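Local coordinates for protein Lys-gingipain catalytic subunit (Porphyromonas gingivalis, PDB 6I9A) that cleaves proteins after lysine as the cysteine protease of a periodontal pathogen, degrading haemoglobin, collagen and immunoglobulins, at residues K98-D102 against A252-Y256. Numbering follows the deposited sequence.
With CA (calcium ion), chain H.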
# COMPACT_ATOMS: atom_id res chain seq x y z
N LYS A 98 -6.84 5.77 -21.59
CA LYS A 98 -7.77 6.86 -21.90
C LYS A 98 -8.56 7.27 -20.65
O LYS A 98 -9.57 7.94 -20.78
CB LYS A 98 -8.74 6.51 -23.06
CG LYS A 98 -8.11 5.75 -24.25
CD LYS A 98 -6.98 6.49 -24.85
CE LYS A 98 -6.45 5.79 -26.09
NZ LYS A 98 -5.33 6.58 -26.68
N LYS A 99 -8.05 6.90 -19.46
CA LYS A 99 -8.71 7.25 -18.19
C LYS A 99 -7.65 7.85 -17.29
O LYS A 99 -6.47 7.70 -17.53
CB LYS A 99 -9.34 6.01 -17.53
CG LYS A 99 -10.39 5.31 -18.41
CD LYS A 99 -11.63 6.14 -18.71
CE LYS A 99 -12.51 5.35 -19.70
NZ LYS A 99 -13.77 6.03 -19.96
N VAL A 100 -8.09 8.50 -16.20
CA VAL A 100 -7.12 9.18 -15.34
C VAL A 100 -6.09 8.19 -14.83
O VAL A 100 -6.38 7.03 -14.48
CB VAL A 100 -7.84 9.94 -14.20
CG1 VAL A 100 -8.48 9.00 -13.16
CG2 VAL A 100 -6.90 10.96 -13.55
N THR A 101 -4.84 8.69 -14.69
CA THR A 101 -3.75 7.94 -14.09
C THR A 101 -2.83 8.90 -13.38
O THR A 101 -2.66 10.07 -13.78
CB THR A 101 -2.93 7.13 -15.14
OG1 THR A 101 -1.96 6.29 -14.50
CG2 THR A 101 -2.21 7.99 -16.19
N ASP A 102 -2.18 8.34 -12.36
CA ASP A 102 -1.09 8.99 -11.63
C ASP A 102 0.27 8.45 -12.08
O ASP A 102 1.30 8.89 -11.57
CB ASP A 102 -1.23 8.78 -10.11
CG ASP A 102 -2.31 9.61 -9.48
OD1 ASP A 102 -2.66 10.65 -10.07
OD2 ASP A 102 -2.82 9.21 -8.38
N ALA A 252 -11.47 2.39 -9.16
CA ALA A 252 -10.49 3.41 -8.74
C ALA A 252 -10.45 4.51 -9.76
O ALA A 252 -9.44 5.21 -9.87
CB ALA A 252 -9.12 2.77 -8.52
N GLN A 253 -11.56 4.78 -10.47
CA GLN A 253 -11.59 5.90 -11.47
C GLN A 253 -11.85 7.19 -10.69
O GLN A 253 -12.98 7.68 -10.58
CB GLN A 253 -12.67 5.62 -12.51
CG GLN A 253 -12.43 6.49 -13.76
CD GLN A 253 -13.40 6.16 -14.85
OE1 GLN A 253 -14.34 6.95 -15.16
NE2 GLN A 253 -13.21 5.01 -15.45
N PHE A 254 -10.76 7.76 -10.18
CA PHE A 254 -10.86 8.78 -9.15
C PHE A 254 -11.09 10.18 -9.67
O PHE A 254 -11.17 11.12 -8.85
CB PHE A 254 -9.63 8.71 -8.20
CG PHE A 254 -8.31 8.86 -8.90
CD1 PHE A 254 -7.57 7.74 -9.27
CD2 PHE A 254 -7.80 10.12 -9.17
CE1 PHE A 254 -6.35 7.89 -9.94
CE2 PHE A 254 -6.60 10.27 -9.86
CZ PHE A 254 -5.85 9.16 -10.23
N ASP A 255 -11.31 10.38 -11.00
CA ASP A 255 -11.82 11.64 -11.52
C ASP A 255 -13.29 11.51 -11.96
O ASP A 255 -13.80 12.41 -12.65
CB ASP A 255 -10.95 12.12 -12.69
CG ASP A 255 -11.19 11.36 -13.96
OD1 ASP A 255 -11.67 10.20 -13.88
OD2 ASP A 255 -10.91 11.93 -15.06
N TYR A 256 -13.99 10.48 -11.51
CA TYR A 256 -15.39 10.31 -11.82
C TYR A 256 -16.22 11.47 -11.23
O TYR A 256 -15.80 12.15 -10.28
CB TYR A 256 -15.87 8.97 -11.28
CG TYR A 256 -17.28 8.58 -11.67
CD1 TYR A 256 -17.66 8.48 -13.02
CD2 TYR A 256 -18.20 8.19 -10.70
CE1 TYR A 256 -18.93 8.03 -13.38
CE2 TYR A 256 -19.48 7.76 -11.06
CZ TYR A 256 -19.85 7.72 -12.39
OH TYR A 256 -21.13 7.32 -12.70
CA CA H . -12.43 11.95 -7.04
O HOH W 1 -15.04 4.30 -17.65
O HOH W 2 -14.66 7.77 -17.98
O HOH W 3 -10.94 8.67 -16.01
O HOH W 4 -14.12 10.88 -8.46
O HOH W 5 -12.60 13.85 -8.56
O HOH W 6 -14.51 12.60 -6.12
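The calcium-binding type I beta turn Q253-Y256, in the loop between strand 242-247 and helix 261-267, meets the short strand 100-101 through F254 and V100. CG1 of V100 lies 3.9 Å from the centroid of the F254 ring and only 7° off its normal, which identifies a CH-pi contact over the centre of one face. The second methyl of V100, CG2, is anti to the backbone N and lies on the same side of the ring, displaced from its centre toward the rim, 3.8 Å from F254 CE2. F254 gets its ring there with CG set between its own backbone N and carbonyl carbon (chi1 57°). At the far end of the ring, CZ is 3.5 Å from D102 OD1, the carboxylate being tilted 39° from the ring plane; that carboxylate is held by a salt bridge to R120, while H358 meets F254 edge-to-face and also bonds the backbone N of D102.

Turn closure is documented by Y256 N donating to Q253 O, and the carbonyl of F254 coordinates calcium at 2.4 Å, alongside D85, E263 and three waters. The same residue of this C25 peptidase domain thus gives its backbone to the metal and its ring to V100.

No direct hydrogen bond joins the two segments; solvent supplies the polar links. One water accepts from V100 N and donates to D255 OD1 at 2.7 Å, bridging beside the point where D255 OD1 comes within 3.5 Å of V100 CG1. Two further waters accept from K99 NZ: one also accepts from Q253 NE2, whereas the other donates to Q253 OE1 at 3.0 Å. Both ends of the amide are therefore engaged, and its orientation is further fixed by a bond from NE2 to the carbonyl of S280.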